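Local coordinates for protein inorganic pyrophosphatase (Helicobacter pylori, PDB 2BQX) that probably hydrolyses inorganic pyrophosphate to two phosphate ions with the help of magnesium, working as a homohexamer, at residues A52-V57 and D101-A106; I27-D32 and G36-D41; I105-D110 and P114-V119. All blocks are in the same frame, centred on the assembly; numbering follows the deposited sequence.

Contact 1 (A52-V57 and D101-A106)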
loop_
_atom_site.group_PDB
_atom_site.type_symbol
_atom_site.label_atom_id
_atom_site.label_comp_id
_atom_site.label_asym_id
_atom_site.label_seq_id
_atom_site.Cartn_x
_atom_site.Cartn_y
_atom_site.Cartn_z
ATOM N N ALA A 52 6.591 11.941 -10.257
ATOM C CA ALA A 52 7.714 12.295 -9.391
ATOM C C ALA A 52 7.199 13.073 -8.209
ATOM O O ALA A 52 6.034 13.449 -8.164
ATOM C CB ALA A 52 8.727 13.153 -10.146
ATOM N N ASN A 53 8.078 13.300 -7.246
ATOM C CA ASN A 53 7.720 14.099 -6.094
ATOM C C ASN A 53 7.689 15.502 -6.684
ATOM O O ASN A 53 8.434 15.799 -7.620
ATOM C CB ASN A 53 8.786 13.959 -5.013
ATOM C CG ASN A 53 8.882 12.535 -4.483
ATOM O OD1 ASN A 53 7.938 12.030 -3.860
ATOM N ND2 ASN A 53 10.017 11.875 -4.735
ATOM N N TYR A 54 6.830 16.351 -6.140
ATOM C CA TYR A 54 6.653 17.700 -6.659
ATOM C C TYR A 54 6.609 18.747 -5.552
ATOM O O TYR A 54 5.973 18.534 -4.523
ATOM C CB TYR A 54 5.342 17.720 -7.444
ATOM C CG TYR A 54 5.028 19.006 -8.154
ATOM C CD1 TYR A 54 4.567 20.131 -7.462
ATOM C CD2 TYR A 54 5.176 19.096 -9.534
ATOM C CE1 TYR A 54 4.264 21.314 -8.142
ATOM C CE2 TYR A 54 4.878 20.260 -10.215
ATOM C CZ TYR A 54 4.425 21.363 -9.519
ATOM O OH TYR A 54 4.141 22.506 -10.225
ATOM N N GLY A 55 7.267 19.882 -5.769
ATOM C CA GLY A 55 7.257 20.918 -4.755
ATOM C C GLY A 55 7.711 22.272 -5.266
ATOM O O GLY A 55 7.672 22.538 -6.467
ATOM N N PHE A 56 8.147 23.133 -4.357
ATOM C CA PHE A 56 8.607 24.460 -4.753
ATOM C C PHE A 56 9.868 24.845 -3.995
ATOM O O PHE A 56 10.192 24.254 -2.962
ATOM C CB PHE A 56 7.507 25.497 -4.492
ATOM C CG PHE A 56 7.245 25.752 -3.031
ATOM C CD1 PHE A 56 8.039 26.647 -2.312
ATOM C CD2 PHE A 56 6.226 25.073 -2.365
ATOM C CE1 PHE A 56 7.824 26.859 -0.957
ATOM C CE2 PHE A 56 6.003 25.277 -1.009
ATOM C CZ PHE A 56 6.804 26.173 -0.300
ATOM N N VAL A 57 10.578 25.842 -4.515
ATOM C CA VAL A 57 11.794 26.323 -3.874
ATOM C C VAL A 57 11.442 27.596 -3.121
ATOM O O VAL A 57 11.026 28.584 -3.722
ATOM C CB VAL A 57 12.888 26.654 -4.904
ATOM C CG1 VAL A 57 14.174 27.002 -4.178
ATOM C CG2 VAL A 57 13.096 25.483 -5.849
ATOM N N ASP A 101 5.142 28.295 -18.152
ATOM C CA ASP A 101 5.413 27.739 -16.843
ATOM C C ASP A 101 6.673 26.908 -16.979
ATOM O O ASP A 101 6.960 26.361 -18.041
ATOM C CB ASP A 101 4.237 26.879 -16.377
ATOM C CG ASP A 101 4.316 26.527 -14.899
ATOM O OD1 ASP A 101 5.214 27.041 -14.196
ATOM O OD2 ASP A 101 3.467 25.738 -14.436
ATOM N N GLU A 102 7.438 26.837 -15.903
ATOM C CA GLU A 102 8.675 26.088 -15.912
ATOM C C GLU A 102 8.674 25.150 -14.721
ATOM O O GLU A 102 8.214 25.513 -13.638
ATOM C CB GLU A 102 9.868 27.044 -15.813
ATOM C CG GLU A 102 9.822 27.927 -14.568
ATOM C CD GLU A 102 8.751 29.005 -14.650
ATOM O OE1 GLU A 102 8.215 29.396 -13.590
ATOM O OE2 GLU A 102 8.457 29.471 -15.772
ATOM N N LYS A 103 9.161 23.933 -14.922
ATOM C CA LYS A 103 9.236 22.980 -13.822
ATOM C C LYS A 103 10.689 22.539 -13.752
ATOM O O LYS A 103 11.185 21.893 -14.669
ATOM C CB LYS A 103 8.349 21.750 -14.073
ATOM C CG LYS A 103 6.882 22.033 -14.372
ATOM C CD LYS A 103 6.157 22.661 -13.202
ATOM C CE LYS A 103 4.691 22.929 -13.548
ATOM N NZ LYS A 103 4.024 23.763 -12.513
ATOM N N LEU A 104 11.378 22.909 -12.682
ATOM C CA LEU A 104 12.765 22.508 -12.520
ATOM C C LEU A 104 12.783 20.986 -12.361
ATOM O O LEU A 104 11.874 20.416 -11.760
ATOM C CB LEU A 104 13.367 23.175 -11.276
ATOM C CG LEU A 104 13.528 24.702 -11.314
ATOM C CD1 LEU A 104 13.977 25.230 -9.951
ATOM C CD2 LEU A 104 14.539 25.065 -12.382
ATOM N N ILE A 105 13.800 20.334 -12.914
ATOM C CA ILE A 105 13.934 18.879 -12.810
ATOM C C ILE A 105 15.110 18.629 -11.879
ATOM O O ILE A 105 16.233 19.052 -12.164
ATOM C CB ILE A 105 14.232 18.230 -14.181
ATOM C CG1 ILE A 105 13.126 18.576 -15.186
ATOM C CG2 ILE A 105 14.382 16.710 -14.025
ATOM C CD1 ILE A 105 11.727 18.168 -14.778
ATOM N N ALA A 106 14.864 17.939 -10.771
ATOM C CA ALA A 106 15.926 17.691 -9.801
ATOM C C ALA A 106 15.975 16.282 -9.233
ATOM O O ALA A 106 15.085 15.472 -9.463
ATOM C CB ALA A 106 15.800 18.688 -8.652
#
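The predicted metal and substrate site of this family I pyrophosphatase is the setting in which Tyr-54 meets Lys-103. Lys-103 NZ donates a hydrogen bond of 2.6 Å to Tyr-54 OH, approaching the ring at its edge and in its plane. Behind the ammonium, the lysine chain crosses the phenol at a slant, with Lys-103 CD 4.0 Å from Tyr-54 CE2. The phenol reaches this far because its CG stands anti to the backbone N (chi1 -175°), while the lysine chain bends at chi2 (-65°) and then runs straight to its end. The same ammonium forms a salt bridge of 2.8 Å from Lys-103 NZ to Asp-101 OD2, met on the syn side and 31° out of the carboxylate plane. A further salt bridge, to Asp-69, ties it to a second acid. Tyr-54 is a predicted substrate ligand, Asp-101 and Asp-69 predicted magnesium ligands, so Lys-103 probably acts as a second-shell residue that positions all three. A smaller apolar touch, Val-57 CG2 to Leu-104 CD1 at 4.2 Å, lies apart from this polar cluster. Strand 69-72 runs between the two segments in the sheet, antiparallel to strand 53-56 and parallel to strand 99-108.

Contact 2 (I27-D32 and G36-D41)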
loop_
_atom_site.group_PDB
_atom_site.type_symbol
_atom_site.label_atom_id
_atom_site.label_comp_id
_atom_site.label_asym_id
_atom_site.label_seq_id
_atom_site.Cartn_x
_atom_site.Cartn_y
_atom_site.Cartn_z
ATOM N N ILE A 27 -3.183 13.142 -5.421
ATOM C CA ILE A 27 -3.650 14.257 -4.603
ATOM C C ILE A 27 -2.606 15.363 -4.555
ATOM O O ILE A 27 -1.488 15.161 -4.078
ATOM C CB ILE A 27 -3.947 13.827 -3.151
ATOM C CG1 ILE A 27 -5.012 12.726 -3.133
ATOM C CG2 ILE A 27 -4.429 15.047 -2.346
ATOM C CD1 ILE A 27 -5.266 12.134 -1.760
ATOM N N LYS A 28 -2.968 16.537 -5.053
ATOM C CA LYS A 28 -2.052 17.671 -5.024
ATOM C C LYS A 28 -2.324 18.513 -3.782
ATOM O O LYS A 28 -3.448 18.972 -3.579
ATOM C CB LYS A 28 -2.246 18.540 -6.268
ATOM C CG LYS A 28 -1.416 19.818 -6.278
ATOM C CD LYS A 28 -1.726 20.649 -7.516
ATOM C CE LYS A 28 -0.853 21.896 -7.601
ATOM N NZ LYS A 28 -1.138 22.854 -6.503
ATOM N N TYR A 29 -1.305 18.702 -2.947
ATOM C CA TYR A 29 -1.447 19.535 -1.755
ATOM C C TYR A 29 -0.787 20.866 -2.086
ATOM O O TYR A 29 -0.061 20.982 -3.078
ATOM C CB TYR A 29 -0.730 18.914 -0.543
ATOM C CG TYR A 29 -1.361 17.642 -0.033
ATOM C CD1 TYR A 29 -2.418 17.679 0.881
ATOM C CD2 TYR A 29 -0.931 16.401 -0.496
ATOM C CE1 TYR A 29 -3.031 16.509 1.318
ATOM C CE2 TYR A 29 -1.538 15.225 -0.066
ATOM C CZ TYR A 29 -2.589 15.287 0.839
ATOM O OH TYR A 29 -3.224 14.132 1.247
ATOM N N GLU A 30 -1.049 21.872 -1.261
ATOM C CA GLU A 30 -0.454 23.186 -1.460
ATOM C C GLU A 30 -0.228 23.847 -0.110
ATOM O O GLU A 30 -1.171 24.090 0.636
ATOM C CB GLU A 30 -1.357 24.058 -2.331
ATOM C CG GLU A 30 -0.862 25.484 -2.501
ATOM C CD GLU A 30 -1.621 26.234 -3.581
ATOM O OE1 GLU A 30 -1.359 25.983 -4.779
ATOM O OE2 GLU A 30 -2.484 27.061 -3.226
ATOM N N LEU A 31 1.031 24.136 0.194
ATOM C CA LEU A 31 1.389 24.752 1.462
ATOM C C LEU A 31 0.993 26.223 1.510
ATOM O O LEU A 31 1.266 26.983 0.580
ATOM C CB LEU A 31 2.893 24.620 1.703
ATOM C CG LEU A 31 3.389 25.004 3.098
ATOM C CD1 LEU A 31 2.897 23.976 4.101
ATOM C CD2 LEU A 31 4.914 25.063 3.105
ATOM N N ASP A 32 0.341 26.611 2.600
ATOM C CA ASP A 32 -0.093 27.988 2.811
ATOM C C ASP A 32 1.067 28.739 3.473
ATOM O O ASP A 32 1.527 28.344 4.544
ATOM C CB ASP A 32 -1.312 28.004 3.737
ATOM C CG ASP A 32 -1.873 29.397 3.943
ATOM O OD1 ASP A 32 -2.497 29.630 5.000
ATOM O OD2 ASP A 32 -1.702 30.249 3.046
ATOM N N GLY A 36 1.502 27.648 7.483
ATOM C CA GLY A 36 2.230 26.408 7.309
ATOM C C GLY A 36 1.253 25.268 7.116
ATOM O O GLY A 36 1.625 24.098 7.194
ATOM N N ALA A 37 -0.007 25.606 6.862
ATOM C CA ALA A 37 -1.025 24.579 6.661
ATOM C C ALA A 37 -0.905 23.929 5.293
ATOM O O ALA A 37 -0.789 24.608 4.269
ATOM C CB ALA A 37 -2.418 25.174 6.831
ATOM N N LEU A 38 -0.921 22.603 5.292
ATOM C CA LEU A 38 -0.840 21.823 4.067
ATOM C C LEU A 38 -2.277 21.685 3.575
ATOM O O LEU A 38 -3.056 20.911 4.129
ATOM C CB LEU A 38 -0.243 20.449 4.376
ATOM C CG LEU A 38 0.172 19.578 3.192
ATOM C CD1 LEU A 38 1.267 20.285 2.397
ATOM C CD2 LEU A 38 0.673 18.231 3.704
ATOM N N MET A 39 -2.630 22.443 2.541
ATOM C CA MET A 39 -3.987 22.425 2.007
ATOM C C MET A 39 -4.201 21.401 0.902
ATOM O O MET A 39 -3.342 21.217 0.040
ATOM C CB MET A 39 -4.351 23.804 1.444
ATOM C CG MET A 39 -4.016 24.980 2.334
ATOM S SD MET A 39 -5.019 25.053 3.813
ATOM C CE MET A 39 -6.628 25.306 3.103
ATOM N N VAL A 40 -5.350 20.734 0.938
ATOM C CA VAL A 40 -5.692 19.780 -0.105
ATOM C C VAL A 40 -6.121 20.695 -1.240
ATOM O O VAL A 40 -7.092 21.440 -1.105
ATOM C CB VAL A 40 -6.877 18.894 0.298
ATOM C CG1 VAL A 40 -7.263 17.992 -0.868
ATOM C CG2 VAL A 40 -6.509 18.059 1.520
ATOM N N ASP A 41 -5.404 20.648 -2.356
ATOM C CA ASP A 41 -5.710 21.538 -3.471
ATOM C C ASP A 41 -6.488 20.887 -4.607
ATOM O O ASP A 41 -7.433 21.471 -5.141
ATOM C CB ASP A 41 -4.404 22.131 -4.009
ATOM C CG ASP A 41 -4.632 23.252 -5.004
ATOM O OD1 ASP A 41 -3.965 23.237 -6.056
ATOM O OD2 ASP A 41 -5.459 24.149 -4.738
#
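Lys-28 NZ is gripped by two carboxylates, closely by one and loosely by the other. Its salt bridge to Asp-41 spans 2.9 Å from Lys-28 NZ to Asp-41 OD1, on the anti side of that oxygen and 34° out of the carboxylate plane. The longer one joins Lys-28 NZ to Glu-30 OE1 at 3.6 Å. The lysine chain is extended until chi4 (-66°), where a single bend turns the ammonium; it lies beside Asp-41, both side chains pointing the same way. Sharing this cation probably offsets the repulsion between the two acids, whose nearest oxygens, Glu-30 OE1 and Asp-41 OD1, are 4.0 Å apart. Beneath the network the backbones pair, with Glu-30 and Met-39 as a hydrogen-bonded pair: Glu-30 N reaches Met-39 O at 2.7 Å, and Met-39 N returns a bond to Glu-30 O. The face bearing Tyr-29, Leu-31, Leu-38 and Val-40 is apolar. There Tyr-29 CE1 meets Val-40 CG2 at 3.8 Å, the two side chains running alongside each other, while Leu-38 CD1 lies 3.8 Å from Tyr-29 CB. The phenol's hydroxyl is hydrogen-bonded to the backbone N of Gln-79 of a second subunit, and Val-83 of that subunit packs on Met-39. Asp-32 N to Ala-37 O, at 2.8 Å, continues the pairing toward the connecting turn of this antiparallel beta hairpin, which carries Lys-28, a predicted substrate ligand.

Contact 3 (I105-D110 and P114-V119)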
loop_
_atom_site.group_PDB
_atom_site.type_symbol
_atom_site.label_atom_id
_atom_site.label_comp_id
_atom_site.label_asym_id
_atom_site.label_seq_id
_atom_site.Cartn_x
_atom_site.Cartn_y
_atom_site.Cartn_z
ATOM N N ILE A 105 13.800 20.334 -12.914
ATOM C CA ILE A 105 13.934 18.879 -12.810
ATOM C C ILE A 105 15.110 18.629 -11.879
ATOM O O ILE A 105 16.233 19.052 -12.164
ATOM C CB ILE A 105 14.232 18.230 -14.181
ATOM C CG1 ILE A 105 13.126 18.576 -15.186
ATOM C CG2 ILE A 105 14.382 16.710 -14.025
ATOM C CD1 ILE A 105 11.727 18.168 -14.778
ATOM N N ALA A 106 14.864 17.939 -10.771
ATOM C CA ALA A 106 15.926 17.691 -9.801
ATOM C C ALA A 106 15.975 16.282 -9.233
ATOM O O ALA A 106 15.085 15.472 -9.463
ATOM C CB ALA A 106 15.800 18.688 -8.652
ATOM N N LEU A 107 17.033 16.023 -8.469
ATOM C CA LEU A 107 17.250 14.743 -7.807
ATOM C C LEU A 107 17.710 15.052 -6.388
ATOM O O LEU A 107 18.272 16.117 -6.128
ATOM C CB LEU A 107 18.340 13.948 -8.533
ATOM C CG LEU A 107 17.991 13.345 -9.899
ATOM C CD1 LEU A 107 19.260 13.037 -10.665
ATOM C CD2 LEU A 107 17.153 12.087 -9.701
ATOM N N PRO A 108 17.458 14.138 -5.442
ATOM C CA PRO A 108 17.904 14.416 -4.076
ATOM C C PRO A 108 19.424 14.461 -4.130
ATOM O O PRO A 108 20.020 13.855 -5.018
ATOM C CB PRO A 108 17.417 13.198 -3.296
ATOM C CG PRO A 108 16.208 12.756 -4.070
ATOM C CD PRO A 108 16.678 12.890 -5.499
ATOM N N ILE A 109 20.059 15.174 -3.209
ATOM C CA ILE A 109 21.513 15.210 -3.224
ATOM C C ILE A 109 22.008 13.815 -2.864
ATOM O O ILE A 109 21.314 13.065 -2.172
ATOM C CB ILE A 109 22.079 16.238 -2.227
ATOM C CG1 ILE A 109 21.489 16.005 -0.836
ATOM C CG2 ILE A 109 21.782 17.660 -2.715
ATOM C CD1 ILE A 109 22.083 16.906 0.229
ATOM N N ASP A 110 23.200 13.467 -3.339
ATOM C CA ASP A 110 23.777 12.147 -3.082
ATOM C C ASP A 110 23.857 11.772 -1.603
ATOM O O ASP A 110 23.776 10.594 -1.253
ATOM C CB ASP A 110 25.173 12.043 -3.715
ATOM C CG ASP A 110 25.126 11.971 -5.230
ATOM O OD1 ASP A 110 24.031 11.762 -5.790
ATOM O OD2 ASP A 110 26.189 12.109 -5.871
ATOM N N PRO A 114 21.976 8.333 -3.140
ATOM C CA PRO A 114 22.865 8.315 -4.304
ATOM C C PRO A 114 22.408 7.413 -5.445
ATOM O O PRO A 114 23.141 7.212 -6.413
ATOM C CB PRO A 114 24.188 7.851 -3.706
ATOM C CG PRO A 114 23.726 6.842 -2.694
ATOM C CD PRO A 114 22.555 7.552 -2.030
ATOM N N THR A 115 21.194 6.879 -5.337
ATOM C CA THR A 115 20.663 5.978 -6.358
ATOM C C THR A 115 20.910 6.463 -7.784
ATOM O O THR A 115 21.370 5.697 -8.629
ATOM C CB THR A 115 19.148 5.746 -6.167
ATOM O OG1 THR A 115 18.918 5.102 -4.909
ATOM C CG2 THR A 115 18.597 4.862 -7.274
ATOM N N HIS A 116 20.607 7.728 -8.057
ATOM C CA HIS A 116 20.814 8.265 -9.396
ATOM C C HIS A 116 21.953 9.279 -9.466
ATOM O O HIS A 116 21.884 10.263 -10.202
ATOM C CB HIS A 116 19.517 8.891 -9.918
ATOM C CG HIS A 116 18.401 7.908 -10.079
ATOM N ND1 HIS A 116 17.375 7.788 -9.165
ATOM C CD2 HIS A 116 18.175 6.965 -11.026
ATOM C CE1 HIS A 116 16.566 6.813 -9.543
ATOM N NE2 HIS A 116 17.030 6.298 -10.667
ATOM N N SER A 117 23.011 9.024 -8.706
ATOM C CA SER A 117 24.161 9.917 -8.694
ATOM C C SER A 117 24.789 10.024 -10.084
ATOM O O SER A 117 25.490 10.992 -10.376
ATOM C CB SER A 117 25.205 9.417 -7.694
ATOM O OG SER A 117 25.670 8.128 -8.053
ATOM N N TYR A 118 24.535 9.036 -10.939
ATOM C CA TYR A 118 25.088 9.028 -12.295
ATOM C C TYR A 118 24.426 10.049 -13.212
ATOM O O TYR A 118 24.953 10.369 -14.278
ATOM C CB TYR A 118 24.960 7.637 -12.931
ATOM C CG TYR A 118 23.536 7.165 -13.132
ATOM C CD1 TYR A 118 22.847 6.505 -12.114
ATOM C CD2 TYR A 118 22.869 7.396 -14.335
ATOM C CE1 TYR A 118 21.531 6.087 -12.289
ATOM C CE2 TYR A 118 21.554 6.985 -14.519
ATOM C CZ TYR A 118 20.890 6.330 -13.492
ATOM O OH TYR A 118 19.584 5.924 -13.666
ATOM N N VAL A 119 23.261 10.543 -12.807
ATOM C CA VAL A 119 22.546 11.534 -13.603
ATOM C C VAL A 119 23.143 12.907 -13.325
ATOM O O VAL A 119 22.935 13.473 -12.255
ATOM C CB VAL A 119 21.046 11.550 -13.258
ATOM C CG1 VAL A 119 20.332 12.600 -14.107
ATOM C CG2 VAL A 119 20.440 10.171 -13.517
HETATM O O HOH W 1 26.027 13.221 -9.015
#
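Apolar contact begins at Leu-107, whose two methyls divide the work. Leu-107 CD1 presses against Val-119 CB at 3.5 Å, a tight fit for two carbon atoms, and the side chains cross at about a right angle. Leu-107 CD2 lies 4.0 Å from His-116 CB. With CG anti to the carbonyl carbon (chi1 -72°), Leu-107 spreads both methyls toward the loop. The loop itself is built from two overlapping type I beta turns, Pro-114 to Ser-117 and His-116 to Val-119, which fold the chain back beside the end of strand 99-108 before helix 127-139 begins. Each turn is closed by a backbone bond: Ser-117 N to Pro-114 O at 2.9 Å, and Val-119 N to His-116 O at 3.0 Å. Carbon-to-oxygen contacts form a second group: Pro-114 CD lies 3.4 Å from Asp-110 O, and the Asp-110 carboxylate rests against Ser-117, with Asp-110 OD1 3.2 Å from Ser-117 CB. The polar link between the segments is a water molecule, which donates to Ser-117 O at 2.7 Å and, weakly, to Asp-110 OD2. Between subunits the contact is by packing, His-128 of one neighbouring subunit and Tyr-45 of another lying on Pro-114.

Contact 1 lies at the centre of the chain, and the centre of contact 2, a hairpin, is 15 Å from that of contact 1; the two touch where Phe-56 CZ meets Leu-31 CD2 at 4.0 Å. They are also related through the site: the side chains of Lys-28 and Tyr-54, both predicted substrate ligands, come within about 5 Å. Contact 3 uses the later end of strand 99-108, shares Ile-105 and Ala-106 with contact 1 and lies away from the annotated residues, its centre 14 Å from that of contact 1. Contacts 2 and 3 do not touch, their nearest atoms being about 15 Å apart, yet each meets neighbouring subunits of the hexamer.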